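Local atomic coordinates of branched-chain-amino-acid aminotransferase (Pseudomonas sp. UW4, PDB entry 6JIF), a protein that catalyses the pyridoxal-phosphate-dependent transfer of amino groups between branched-chain amino acids and 2-oxo acids. Residues T236-V241 with V289-L294; Q188-D193 with A227-P232; F255-S260 with V284-V289; F247-D252 with D296-G301. All blocks are in the same frame, centred on the assembly; numbering follows the deposited sequence.

Contact 1: T236-V241 with V289-L294; sequences TKIEEV and VFIDKL. With PLP (pyridoxal-5'-phosphate), chain D.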
loop_
_atom_site.group_PDB
_atom_site.type_symbol
_atom_site.label_atom_id
_atom_site.label_comp_id
_atom_site.label_asym_id
_atom_site.label_seq_id
_atom_site.Cartn_x
_atom_site.Cartn_y
_atom_site.Cartn_z
ATOM N N THR B 236 2.795 3.748 22.675
ATOM C CA THR B 236 3.523 4.408 23.755
ATOM C C THR B 236 4.816 5.085 23.325
ATOM O O THR B 236 5.400 5.810 24.140
ATOM C CB THR B 236 3.832 3.409 24.885
ATOM O OG1 THR B 236 4.641 2.331 24.399
ATOM C CG2 THR B 236 2.524 2.913 25.489
ATOM N N LYS B 237 5.276 4.867 22.092
ATOM C CA LYS B 237 6.603 5.317 21.652
ATOM C C LYS B 237 6.508 6.010 20.299
ATOM O O LYS B 237 5.800 5.544 19.413
ATOM C CB LYS B 237 7.570 4.093 21.560
ATOM C CG LYS B 237 7.939 3.498 22.901
ATOM C CD LYS B 237 8.572 2.078 22.769
ATOM C CE LYS B 237 7.564 1.078 22.255
ATOM N NZ LYS B 237 7.968 -0.381 22.465
ATOM N N ILE B 238 7.220 7.128 20.126
ATOM C CA ILE B 238 7.225 7.815 18.831
ATOM C C ILE B 238 7.957 6.988 17.789
ATOM O O ILE B 238 9.039 6.453 18.045
ATOM C CB ILE B 238 7.906 9.185 18.978
ATOM C CG1 ILE B 238 7.051 10.051 19.897
ATOM C CG2 ILE B 238 8.114 9.884 17.600
ATOM C CD1 ILE B 238 7.692 11.394 20.263
ATOM N N GLU B 239 7.386 6.912 16.595
ATOM C CA GLU B 239 8.032 6.256 15.461
ATOM C C GLU B 239 8.337 7.193 14.307
ATOM O O GLU B 239 9.459 7.177 13.806
ATOM C CB GLU B 239 7.177 5.108 14.973
ATOM C CG GLU B 239 7.035 4.027 16.016
ATOM C CD GLU B 239 7.214 2.628 15.419
ATOM O OE1 GLU B 239 6.894 2.459 14.213
ATOM O OE2 GLU B 239 7.686 1.724 16.170
ATOM N N GLU B 240 7.372 8.017 13.863
ATOM C CA GLU B 240 7.591 8.828 12.669
ATOM C C GLU B 240 6.837 10.135 12.792
ATOM O O GLU B 240 5.764 10.196 13.393
ATOM C CB GLU B 240 7.117 8.175 11.350
ATOM C CG GLU B 240 7.755 6.839 11.016
ATOM C CD GLU B 240 9.104 6.991 10.364
ATOM O OE1 GLU B 240 9.601 8.146 10.242
ATOM O OE2 GLU B 240 9.656 5.960 9.941
ATOM N N VAL B 241 7.365 11.165 12.126
ATOM C CA VAL B 241 6.713 12.492 12.119
ATOM C C VAL B 241 6.271 12.705 10.682
ATOM O O VAL B 241 7.106 13.042 9.828
ATOM C CB VAL B 241 7.665 13.596 12.589
ATOM C CG1 VAL B 241 6.991 15.015 12.560
ATOM C CG2 VAL B 241 8.217 13.289 13.978
ATOM N N VAL B 289 11.614 6.066 22.419
ATOM C CA VAL B 289 11.276 7.463 22.684
ATOM C C VAL B 289 9.832 7.462 23.204
ATOM O O VAL B 289 8.868 7.404 22.435
ATOM C CB VAL B 289 11.453 8.328 21.429
ATOM C CG1 VAL B 289 11.055 9.793 21.705
ATOM C CG2 VAL B 289 12.991 8.354 20.896
ATOM N N PHE B 290 9.664 7.512 24.520
ATOM C CA PHE B 290 8.322 7.433 25.096
ATOM C C PHE B 290 7.520 8.724 24.945
ATOM O O PHE B 290 8.007 9.833 25.221
ATOM C CB PHE B 290 8.455 7.027 26.556
ATOM C CG PHE B 290 8.869 5.585 26.711
ATOM C CD1 PHE B 290 7.934 4.553 26.507
ATOM C CD2 PHE B 290 10.151 5.242 27.074
ATOM C CE1 PHE B 290 8.317 3.200 26.637
ATOM C CE2 PHE B 290 10.559 3.884 27.196
ATOM C CZ PHE B 290 9.639 2.879 26.997
ATOM N N ILE B 291 6.242 8.579 24.572
ATOM C CA ILE B 291 5.424 9.797 24.360
ATOM C C ILE B 291 5.037 10.459 25.686
ATOM O O ILE B 291 4.727 11.665 25.701
ATOM C CB ILE B 291 4.191 9.449 23.498
ATOM C CG1 ILE B 291 3.443 10.713 23.044
ATOM C CG2 ILE B 291 3.227 8.515 24.298
ATOM C CD1 ILE B 291 4.298 11.763 22.333
ATOM N N ASP B 292 5.076 9.715 26.805
ATOM C CA ASP B 292 4.831 10.284 28.127
ATOM C C ASP B 292 6.097 10.940 28.717
ATOM O O ASP B 292 6.047 11.463 29.836
ATOM C CB ASP B 292 4.289 9.210 29.092
ATOM C CG ASP B 292 5.214 7.942 29.191
ATOM O OD1 ASP B 292 5.345 7.197 28.148
ATOM O OD2 ASP B 292 5.752 7.672 30.321
ATOM N N LYS B 293 7.183 11.023 27.975
ATOM C CA LYS B 293 8.430 11.622 28.476
ATOM C C LYS B 293 8.967 12.689 27.547
ATOM O O LYS B 293 10.189 12.803 27.377
ATOM C CB LYS B 293 9.486 10.533 28.734
ATOM C CG LYS B 293 9.073 9.539 29.857
ATOM C CD LYS B 293 8.908 10.187 31.203
ATOM C CE LYS B 293 10.169 10.769 31.785
ATOM N NZ LYS B 293 11.198 9.755 32.044
ATOM N N LEU B 294 8.078 13.512 26.928
ATOM C CA LEU B 294 8.591 14.549 26.028
ATOM C C LEU B 294 9.479 15.540 26.762
ATOM O O LEU B 294 10.339 16.166 26.143
ATOM C CB LEU B 294 7.437 15.308 25.357
ATOM C CG LEU B 294 6.613 14.371 24.466
ATOM C CD1 LEU B 294 5.605 15.205 23.689
ATOM C CD2 LEU B 294 7.512 13.693 23.524
HETATM N N1 PLP D . 10.163 8.500 7.501
HETATM C C2 PLP D . 9.303 7.994 6.573
HETATM C C2A PLP D . 8.062 7.337 7.090
HETATM C C3 PLP D . 9.613 8.043 5.213
HETATM O O3 PLP D . 8.759 7.477 4.302
HETATM C C4 PLP D . 10.813 8.671 4.789
HETATM C C4A PLP D . 11.289 8.573 3.351
HETATM C C5 PLP D . 11.651 9.196 5.792
HETATM C C6 PLP D . 11.314 9.082 7.107
HETATM C C5A PLP D . 12.914 9.955 5.527
HETATM O O4P PLP D . 13.780 9.226 4.743
HETATM P P PLP D . 14.958 9.997 3.993
HETATM O O1P PLP D . 15.767 10.787 4.993
HETATM O O2P PLP D . 15.781 8.831 3.426
HETATM O O3P PLP D . 14.418 10.945 2.926
HETATM O O HOH W 1 10.657 5.076 19.809
#

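Contact 2: Q188-D193 with A227-P232; sequences QISSYD and AIYLDP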
loop_
_atom_site.group_PDB
_atom_site.type_symbol
_atom_site.label_atom_id
_atom_site.label_comp_id
_atom_site.label_asym_id
_atom_site.label_seq_id
_atom_site.Cartn_x
_atom_site.Cartn_y
_atom_site.Cartn_z
ATOM N N GLN B 188 0.663 16.788 15.636
ATOM C CA GLN B 188 -0.361 16.167 16.479
ATOM C C GLN B 188 -0.209 14.648 16.510
ATOM O O GLN B 188 -0.109 14.019 15.457
ATOM C CB GLN B 188 -1.747 16.488 15.957
ATOM C CG GLN B 188 -2.850 15.990 16.870
ATOM C CD GLN B 188 -4.193 16.250 16.293
ATOM O OE1 GLN B 188 -4.511 15.846 15.175
ATOM N NE2 GLN B 188 -5.018 16.969 17.055
ATOM N N ILE B 189 -0.208 14.058 17.698
ATOM C CA ILE B 189 -0.199 12.573 17.760
ATOM C C ILE B 189 -1.446 12.021 17.096
ATOM O O ILE B 189 -2.555 12.513 17.293
ATOM C CB ILE B 189 -0.092 12.081 19.216
ATOM C CG1 ILE B 189 1.256 12.470 19.808
ATOM C CG2 ILE B 189 -0.327 10.556 19.321
ATOM C CD1 ILE B 189 2.489 12.165 18.951
ATOM N N SER B 190 -1.276 10.956 16.295
ATOM C CA SER B 190 -2.409 10.329 15.638
ATOM C C SER B 190 -2.770 9.018 16.326
ATOM O O SER B 190 -1.914 8.336 16.882
ATOM C CB SER B 190 -2.079 10.044 14.168
ATOM O OG SER B 190 -3.166 9.367 13.539
ATOM N N SER B 191 -4.051 8.677 16.286
ATOM C CA SER B 191 -4.500 7.368 16.763
ATOM C C SER B 191 -4.384 6.304 15.695
ATOM O O SER B 191 -4.557 5.101 15.998
ATOM C CB SER B 191 -5.931 7.457 17.222
ATOM O OG SER B 191 -6.759 7.685 16.107
ATOM N N TYR B 192 -4.048 6.703 14.477
ATOM C CA TYR B 192 -3.977 5.738 13.386
ATOM C C TYR B 192 -2.564 5.227 13.193
ATOM O O TYR B 192 -1.622 5.740 13.772
ATOM C CB TYR B 192 -4.501 6.382 12.098
ATOM C CG TYR B 192 -6.003 6.670 12.193
ATOM C CD1 TYR B 192 -6.929 5.676 11.992
ATOM C CD2 TYR B 192 -6.459 7.943 12.493
ATOM C CE1 TYR B 192 -8.303 5.926 12.119
ATOM C CE2 TYR B 192 -7.808 8.216 12.574
ATOM C CZ TYR B 192 -8.722 7.223 12.390
ATOM O OH TYR B 192 -10.062 7.539 12.492
ATOM N N ASP B 193 -2.405 4.170 12.361
ATOM C CA ASP B 193 -1.078 3.597 12.114
ATOM C C ASP B 193 -0.634 3.737 10.655
ATOM O O ASP B 193 -1.384 3.382 9.749
ATOM C CB ASP B 193 -1.058 2.084 12.449
ATOM C CG ASP B 193 -1.430 1.764 13.902
ATOM O OD1 ASP B 193 -0.858 2.403 14.817
ATOM O OD2 ASP B 193 -2.275 0.853 14.125
ATOM N N ALA B 227 0.682 14.559 11.157
ATOM C CA ALA B 227 0.467 13.583 12.210
ATOM C C ALA B 227 1.803 12.985 12.616
ATOM O O ALA B 227 2.714 12.852 11.802
ATOM C CB ALA B 227 -0.454 12.466 11.721
ATOM N N ILE B 228 1.904 12.628 13.880
ATOM C CA ILE B 228 3.025 11.840 14.378
ATOM C C ILE B 228 2.464 10.466 14.726
ATOM O O ILE B 228 1.391 10.360 15.326
ATOM C CB ILE B 228 3.709 12.507 15.587
ATOM C CG1 ILE B 228 4.538 13.702 15.124
ATOM C CG2 ILE B 228 4.646 11.522 16.276
ATOM C CD1 ILE B 228 5.139 14.543 16.273
ATOM N N TYR B 229 3.178 9.428 14.317
ATOM C CA TYR B 229 2.779 8.022 14.472
ATOM C C TYR B 229 3.579 7.412 15.602
ATOM O O TYR B 229 4.808 7.614 15.681
ATOM C CB TYR B 229 3.013 7.229 13.179
ATOM C CG TYR B 229 2.211 7.815 12.059
ATOM C CD1 TYR B 229 0.872 7.500 11.946
ATOM C CD2 TYR B 229 2.776 8.765 11.177
ATOM C CE1 TYR B 229 0.097 8.070 10.945
ATOM C CE2 TYR B 229 2.008 9.369 10.171
ATOM C CZ TYR B 229 0.655 9.023 10.087
ATOM O OH TYR B 229 -0.133 9.578 9.103
ATOM N N LEU B 230 2.866 6.681 16.462
ATOM C CA LEU B 230 3.440 5.933 17.568
ATOM C C LEU B 230 3.608 4.473 17.169
ATOM O O LEU B 230 3.051 4.011 16.171
ATOM C CB LEU B 230 2.549 6.043 18.832
ATOM C CG LEU B 230 2.288 7.500 19.285
ATOM C CD1 LEU B 230 1.594 7.430 20.607
ATOM C CD2 LEU B 230 3.554 8.349 19.436
ATOM N N ASP B 231 4.308 3.732 18.010
ATOM C CA ASP B 231 4.482 2.295 17.702
ATOM C C ASP B 231 3.117 1.612 17.601
ATOM O O ASP B 231 2.222 1.878 18.421
ATOM C CB ASP B 231 5.369 1.628 18.742
ATOM C CG ASP B 231 4.692 1.429 20.041
ATOM O OD1 ASP B 231 4.577 2.431 20.770
ATOM O OD2 ASP B 231 4.318 0.289 20.349
ATOM N N PRO B 232 2.895 0.793 16.573
ATOM C CA PRO B 232 1.554 0.304 16.318
ATOM C C PRO B 232 1.091 -0.718 17.350
ATOM O O PRO B 232 -0.122 -0.857 17.557
ATOM C CB PRO B 232 1.677 -0.295 14.898
ATOM C CG PRO B 232 3.165 -0.578 14.716
ATOM C CD PRO B 232 3.786 0.625 15.420
HETATM O O HOH W 2 0.064 6.515 15.964
HETATM O O HOH W 3 1.317 3.975 14.245
HETATM O O HOH W 4 -2.446 0.378 16.731
#

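Contact 3: F255-S260 with V284-V289; sequences FVTPNS and VVEGDV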
loop_
_atom_site.group_PDB
_atom_site.type_symbol
_atom_site.label_atom_id
_atom_site.label_comp_id
_atom_site.label_asym_id
_atom_site.label_seq_id
_atom_site.Cartn_x
_atom_site.Cartn_y
_atom_site.Cartn_z
ATOM N N PHE B 255 21.693 13.258 20.827
ATOM C CA PHE B 255 20.793 13.189 19.676
ATOM C C PHE B 255 20.077 11.850 19.772
ATOM O O PHE B 255 20.732 10.802 19.730
ATOM C CB PHE B 255 21.595 13.322 18.388
ATOM C CG PHE B 255 20.789 13.220 17.106
ATOM C CD1 PHE B 255 20.428 11.956 16.593
ATOM C CD2 PHE B 255 20.418 14.363 16.393
ATOM C CE1 PHE B 255 19.718 11.852 15.383
ATOM C CE2 PHE B 255 19.707 14.281 15.203
ATOM C CZ PHE B 255 19.361 13.009 14.680
ATOM N N VAL B 256 18.754 11.872 19.999
ATOM C CA VAL B 256 17.996 10.634 20.254
ATOM C C VAL B 256 17.018 10.397 19.114
ATOM O O VAL B 256 16.259 11.287 18.730
ATOM C CB VAL B 256 17.276 10.706 21.607
ATOM C CG1 VAL B 256 16.561 9.425 21.888
ATOM C CG2 VAL B 256 18.302 11.001 22.701
ATOM N N THR B 257 17.010 9.176 18.580
ATOM C CA THR B 257 16.043 8.902 17.519
ATOM C C THR B 257 15.466 7.488 17.679
ATOM O O THR B 257 16.147 6.580 18.191
ATOM C CB THR B 257 16.719 9.147 16.142
ATOM O OG1 THR B 257 15.733 9.126 15.102
ATOM C CG2 THR B 257 17.811 8.093 15.867
ATOM N N PRO B 258 14.190 7.283 17.300
ATOM C CA PRO B 258 13.565 5.963 17.482
ATOM C C PRO B 258 14.229 4.844 16.711
ATOM O O PRO B 258 14.744 5.034 15.612
ATOM C CB PRO B 258 12.120 6.170 16.968
ATOM C CG PRO B 258 11.838 7.677 17.282
ATOM C CD PRO B 258 13.200 8.304 16.921
ATOM N N ASN B 259 14.175 3.654 17.310
ATOM C CA ASN B 259 14.677 2.430 16.701
ATOM C C ASN B 259 13.595 1.383 16.891
ATOM O O ASN B 259 13.179 1.133 18.023
ATOM C CB ASN B 259 15.977 2.022 17.398
ATOM C CG ASN B 259 16.599 0.787 16.805
ATOM O OD1 ASN B 259 16.352 0.455 15.671
ATOM N ND2 ASN B 259 17.453 0.147 17.563
ATOM N N SER B 260 13.085 0.832 15.804
ATOM C CA SER B 260 12.111 -0.253 15.908
ATOM C C SER B 260 11.989 -0.893 14.535
ATOM O O SER B 260 12.359 -0.268 13.524
ATOM C CB SER B 260 10.747 0.264 16.369
ATOM O OG SER B 260 9.860 0.446 15.280
ATOM N N VAL B 284 24.966 9.874 20.317
ATOM C CA VAL B 284 23.722 9.457 19.676
ATOM C C VAL B 284 23.131 8.303 20.453
ATOM O O VAL B 284 23.864 7.414 20.890
ATOM C CB VAL B 284 23.968 9.059 18.208
ATOM C CG1 VAL B 284 22.688 8.374 17.645
ATOM C CG2 VAL B 284 24.245 10.296 17.452
ATOM N N VAL B 285 21.817 8.345 20.665
ATOM C CA VAL B 285 21.045 7.221 21.198
ATOM C C VAL B 285 19.974 6.823 20.186
ATOM O O VAL B 285 19.146 7.650 19.793
ATOM C CB VAL B 285 20.384 7.583 22.537
ATOM C CG1 VAL B 285 19.600 6.394 23.025
ATOM C CG2 VAL B 285 21.429 8.056 23.571
ATOM N N GLU B 286 19.967 5.545 19.790
ATOM C CA GLU B 286 18.892 4.973 18.993
ATOM C C GLU B 286 18.102 4.026 19.879
ATOM O O GLU B 286 18.618 2.999 20.318
ATOM C CB GLU B 286 19.429 4.261 17.765
ATOM C CG GLU B 286 20.168 5.181 16.834
ATOM C CD GLU B 286 20.661 4.406 15.635
ATOM O OE1 GLU B 286 19.802 3.786 14.949
ATOM O OE2 GLU B 286 21.889 4.377 15.411
ATOM N N GLY B 287 16.873 4.392 20.199
ATOM C CA GLY B 287 16.184 3.554 21.167
ATOM C C GLY B 287 14.703 3.876 21.302
ATOM O O GLY B 287 14.086 4.296 20.325
ATOM N N ASP B 288 14.128 3.700 22.483
ATOM C CA ASP B 288 12.692 3.920 22.700
ATOM C C ASP B 288 12.485 5.365 23.130
ATOM O O ASP B 288 13.104 5.828 24.098
ATOM C CB ASP B 288 12.148 2.999 23.782
ATOM C CG ASP B 288 12.076 1.549 23.352
ATOM O OD1 ASP B 288 12.044 1.287 22.126
ATOM O OD2 ASP B 288 11.993 0.675 24.258
ATOM N N VAL B 289 11.614 6.066 22.419
ATOM C CA VAL B 289 11.276 7.463 22.684
ATOM C C VAL B 289 9.832 7.462 23.204
ATOM O O VAL B 289 8.868 7.404 22.435
ATOM C CB VAL B 289 11.453 8.328 21.429
ATOM C CG1 VAL B 289 11.055 9.793 21.705
ATOM C CG2 VAL B 289 12.991 8.354 20.896
HETATM O O HOH W 5 11.234 2.244 19.649
#

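Contact 4: F247-D252 with D296-G301; sequences FGITHD and DFKEAG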
loop_
_atom_site.group_PDB
_atom_site.type_symbol
_atom_site.label_atom_id
_atom_site.label_comp_id
_atom_site.label_asym_id
_atom_site.label_seq_id
_atom_site.Cartn_x
_atom_site.Cartn_y
_atom_site.Cartn_z
ATOM N N PHE B 247 13.741 13.261 15.723
ATOM C CA PHE B 247 14.867 13.265 16.642
ATOM C C PHE B 247 14.555 14.232 17.787
ATOM O O PHE B 247 13.805 15.204 17.623
ATOM C CB PHE B 247 16.198 13.591 15.937
ATOM C CG PHE B 247 16.292 15.001 15.444
ATOM C CD1 PHE B 247 16.703 16.037 16.294
ATOM C CD2 PHE B 247 15.913 15.321 14.151
ATOM C CE1 PHE B 247 16.771 17.356 15.833
ATOM C CE2 PHE B 247 15.943 16.644 13.700
ATOM C CZ PHE B 247 16.379 17.666 14.546
ATOM N N GLY B 248 15.075 13.899 18.961
ATOM C CA GLY B 248 15.046 14.797 20.100
ATOM C C GLY B 248 16.471 15.073 20.543
ATOM O O GLY B 248 17.354 14.249 20.359
ATOM N N ILE B 249 16.688 16.240 21.145
ATOM C CA ILE B 249 17.979 16.617 21.721
ATOM C C ILE B 249 17.785 16.682 23.219
ATOM O O ILE B 249 16.980 17.488 23.678
ATOM C CB ILE B 249 18.457 17.987 21.211
ATOM C CG1 ILE B 249 18.512 18.028 19.691
ATOM C CG2 ILE B 249 19.811 18.342 21.880
ATOM C CD1 ILE B 249 19.467 16.996 19.061
ATOM N N THR B 250 18.450 15.819 23.980
ATOM C CA THR B 250 18.245 15.778 25.422
ATOM C C THR B 250 18.881 16.977 26.118
ATOM O O THR B 250 19.701 17.707 25.557
ATOM C CB THR B 250 18.843 14.527 26.050
ATOM O OG1 THR B 250 20.269 14.574 25.881
ATOM C CG2 THR B 250 18.270 13.318 25.396
ATOM N N HIS B 251 18.543 17.129 27.404
ATOM C CA HIS B 251 19.136 18.212 28.186
ATOM C C HIS B 251 20.642 18.081 28.292
ATOM O O HIS B 251 21.334 19.101 28.368
ATOM C CB HIS B 251 18.477 18.278 29.549
ATOM C CG HIS B 251 17.055 18.720 29.460
ATOM N ND1 HIS B 251 16.707 20.042 29.320
ATOM C CD2 HIS B 251 15.899 18.016 29.430
ATOM C CE1 HIS B 251 15.395 20.137 29.210
ATOM N NE2 HIS B 251 14.878 18.922 29.289
ATOM N N ASP B 252 21.181 16.854 28.264
ATOM C CA ASP B 252 22.625 16.679 28.194
ATOM C C ASP B 252 23.117 16.483 26.778
ATOM O O ASP B 252 24.130 15.808 26.572
ATOM C CB ASP B 252 23.120 15.536 29.082
ATOM C CG ASP B 252 22.331 14.271 28.936
ATOM O OD1 ASP B 252 21.442 14.167 28.066
ATOM O OD2 ASP B 252 22.611 13.358 29.744
ATOM N N ASP B 296 11.971 14.964 28.330
ATOM C CA ASP B 296 13.375 14.600 28.152
ATOM C C ASP B 296 14.136 15.518 27.193
ATOM O O ASP B 296 15.374 15.538 27.247
ATOM C CB ASP B 296 13.524 13.211 27.518
ATOM C CG ASP B 296 13.055 12.070 28.405
ATOM O OD1 ASP B 296 12.717 12.282 29.587
ATOM O OD2 ASP B 296 13.032 10.941 27.859
ATOM N N PHE B 297 13.457 16.209 26.270
ATOM C CA PHE B 297 14.125 16.885 25.154
ATOM C C PHE B 297 14.034 18.388 25.329
ATOM O O PHE B 297 12.958 18.899 25.631
ATOM C CB PHE B 297 13.473 16.465 23.834
ATOM C CG PHE B 297 13.520 14.986 23.632
ATOM C CD1 PHE B 297 14.741 14.330 23.603
ATOM C CD2 PHE B 297 12.338 14.243 23.564
ATOM C CE1 PHE B 297 14.822 12.946 23.470
ATOM C CE2 PHE B 297 12.387 12.857 23.409
ATOM C CZ PHE B 297 13.649 12.203 23.381
ATOM N N LYS B 298 15.163 19.104 25.133
ATOM C CA LYS B 298 15.065 20.558 25.096
ATOM C C LYS B 298 14.800 21.076 23.674
ATOM O O LYS B 298 14.454 22.240 23.507
ATOM C CB LYS B 298 16.333 21.181 25.700
ATOM C CG LYS B 298 17.628 20.755 24.966
ATOM C CD LYS B 298 18.864 21.394 25.673
ATOM C CE LYS B 298 20.160 21.030 24.931
ATOM N NZ LYS B 298 21.441 21.759 25.379
ATOM N N GLU B 299 14.971 20.244 22.658
ATOM C CA GLU B 299 14.694 20.560 21.267
ATOM C C GLU B 299 14.231 19.276 20.608
ATOM O O GLU B 299 14.558 18.170 21.073
ATOM C CB GLU B 299 15.953 21.042 20.483
ATOM C CG GLU B 299 16.581 22.257 20.979
ATOM C CD GLU B 299 17.777 22.683 20.134
ATOM O OE1 GLU B 299 17.706 22.458 18.899
ATOM O OE2 GLU B 299 18.766 23.257 20.713
ATOM N N ALA B 300 13.487 19.420 19.521
ATOM C CA ALA B 300 13.105 18.249 18.744
ATOM C C ALA B 300 12.860 18.659 17.298
ATOM O O ALA B 300 12.567 19.815 17.004
ATOM C CB ALA B 300 11.855 17.569 19.325
ATOM N N GLY B 301 12.973 17.690 16.402
ATOM C CA GLY B 301 12.809 17.935 14.988
ATOM C C GLY B 301 12.484 16.671 14.226
ATOM O O GLY B 301 12.370 15.570 14.783
#

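Contact 1: T236-V241 with V289-L294
At the outer end of the strand that carries E240 into the pyridoxal-phosphate pocket of this class IV aminotransferase, a single beta bridge joins K237 to F290. Two backbone bonds make it: I238 N gives its hydrogen to V289 O over 2.9 Å, and I291 N donates to T236 O. A water extends the link, donating to I238 O and accepting from V289 N. The aliphatic part of K237 runs alongside the F290 ring, K237 CG lying 3.8 Å from F290 CD1. I238 has CG1 beside its own backbone N (chi1 -65°), which sends CD1 among V289 CG1, I291 CD1 and L294 CD2; the side chains of I291 and L294 cross it at about right angles. Further along, E239 and E240 both face Y229 in a classic beta bulge. E240 turns at chi2 (-82°) to bring OE1 within 2.8 Å of PLP N1, while OE2 accepts from L264 N. As in other fold-type IV enzymes, this carboxylate probably stabilises a protonated pyridine ring. Replacing this glutamate by an alanine is likely to leave PLP N1 without its acidic mate and L264 N without its acceptor. At the bridge itself, K237 CA also sends a C-H toward V289 O, 3.2 Å away.

Contact 2: Q188-D193 with A227-P232
Two parallel strands of a beta-alpha-beta unit, 185-189 and 227-230 with helix 206-221 between them in sequence, pair and then part over a row of waters. The hydrogen bonds come first: I228 N donates to Q188 O, and S190 N to I228 O at 2.9 Å. Within the first segment S190 OG accepts from Y192 N, forming an ST turn. Apolar contacts follow. The CD1 methyl of I189, swung round by chi2 of -48°, presses on I228 CG2 at a tight 3.5 Å, and I189 CG2 meets L230 CD1 at 3.9 Å, the side chains of I189 and L230 crossing at about a right angle. S190 CB rests against A227 CB. The ring of Y229 receives Y192 O at its edge, in plane, 3.6 Å from Y229 CD1. Water fills the widening end: one molecule accepts from L230 N, and others join the D193 carboxylate to L230 O and P232 O. D193 OD1 is also bound by H235 NE2, and OD2 by Q198 N of the second subunit. With an alanine in place of this aspartate, H235 NE2 and the Q198 amide of the second subunit are likely to lose their acceptor, and the bridging waters an anchor. The carboxylate crosses P232 at a slant, D193 OD1 coming to 3.5 Å from P232 CA.

Contact 3: F255-S260 with V284-V289
V256 and V285 stand side by side and point the same way from neighbouring parallel strands, V256 CG2 lying 4.0 Å from V285 CB. The other methyl of V256 leads elsewhere: CG1, anti to the backbone N (chi1 -177°), meets V289 CG2 at 3.9 Å. That same V289 methyl also touches P258 CG, so it sits between the valine and the proline ring where the second strand has given way to a loop. On the opposite face of the sheet from V256, T257 and E286 run alongside each other, joined through T257 CG2 and E286 CG at 3.9 Å, and F255 CB meets V284 CG2. Between the two strands four backbone bonds alternate in direction, from V285 N to F255 O at one end to N259 N to G287 O at the other, where the angle at hydrogen falls to 141°. Beyond it a water donates to both N259 O and D288 OD1. The pairing completes a beta-alpha-beta unit. Helix 267-278 covers the face bearing F255 and T257, with L272 and I273 against the phenylalanine, whereas V256 and V289 reach F297 of strand 297-304; strand 245-250 adjoins strand 255-258 in the sheet.

Contact 4: F247-D252 with D296-G301
D296, just ahead of the antiparallel pairing, uses its carbonyl: D296 O lies 3.3 Å from H251 CD2 and also receives a C-H from T250 CA. Next, F297 lays one ring face over G248, whose CA is 3.9 Å from the ring centroid, while D296 CB covers the opposite face. G248 has no side chain, and the ring lies directly on its CA in a CH-pi contact; T250 CG2 meets the same ring at CE1. K298 and E299 both face I249, a classic beta bulge. Here K298 N donates to I249 O, and I249 N to E299 O over 2.9 Å in a nearly straight bond. The lysine, extended beyond CG, passes T250 O with CE and ends on N253 OD1, and K298 CB lies 3.8 Å from H251 CE1. E299 keeps CB beside I249 CB while its carboxylate is held by T334 OG1 and V333 N. After A300, G301 closes the register through two bonds with F247, N to O in each direction. The F247 ring folds back over it (chi1 68°), placing G301 CA 24° off the ring normal. V256 of strand 255-258 meets T250, while helix 332-346 packs by V333 and T334 on the side of I249 and F247.

In the fold
Followed from the N terminus, the chain first closes contact 2, returning through helix 206-221 to set strand 227-230 beside strand 185-189. It then turns back into strand 238-241, which pairs antiparallel with 227-230 and opens contact 1. Before that contact closes, strand 245-250 begins contact 4, and the excursion 255-289, with helix 267-278, makes contact 3. Contact 3 is enclosed by contact 4, and by contact 1 too, with which it shares V289, while contacts 1 and 4 cross, their segments alternating along the chain. Together they tie one mixed sheet beside the cofactor.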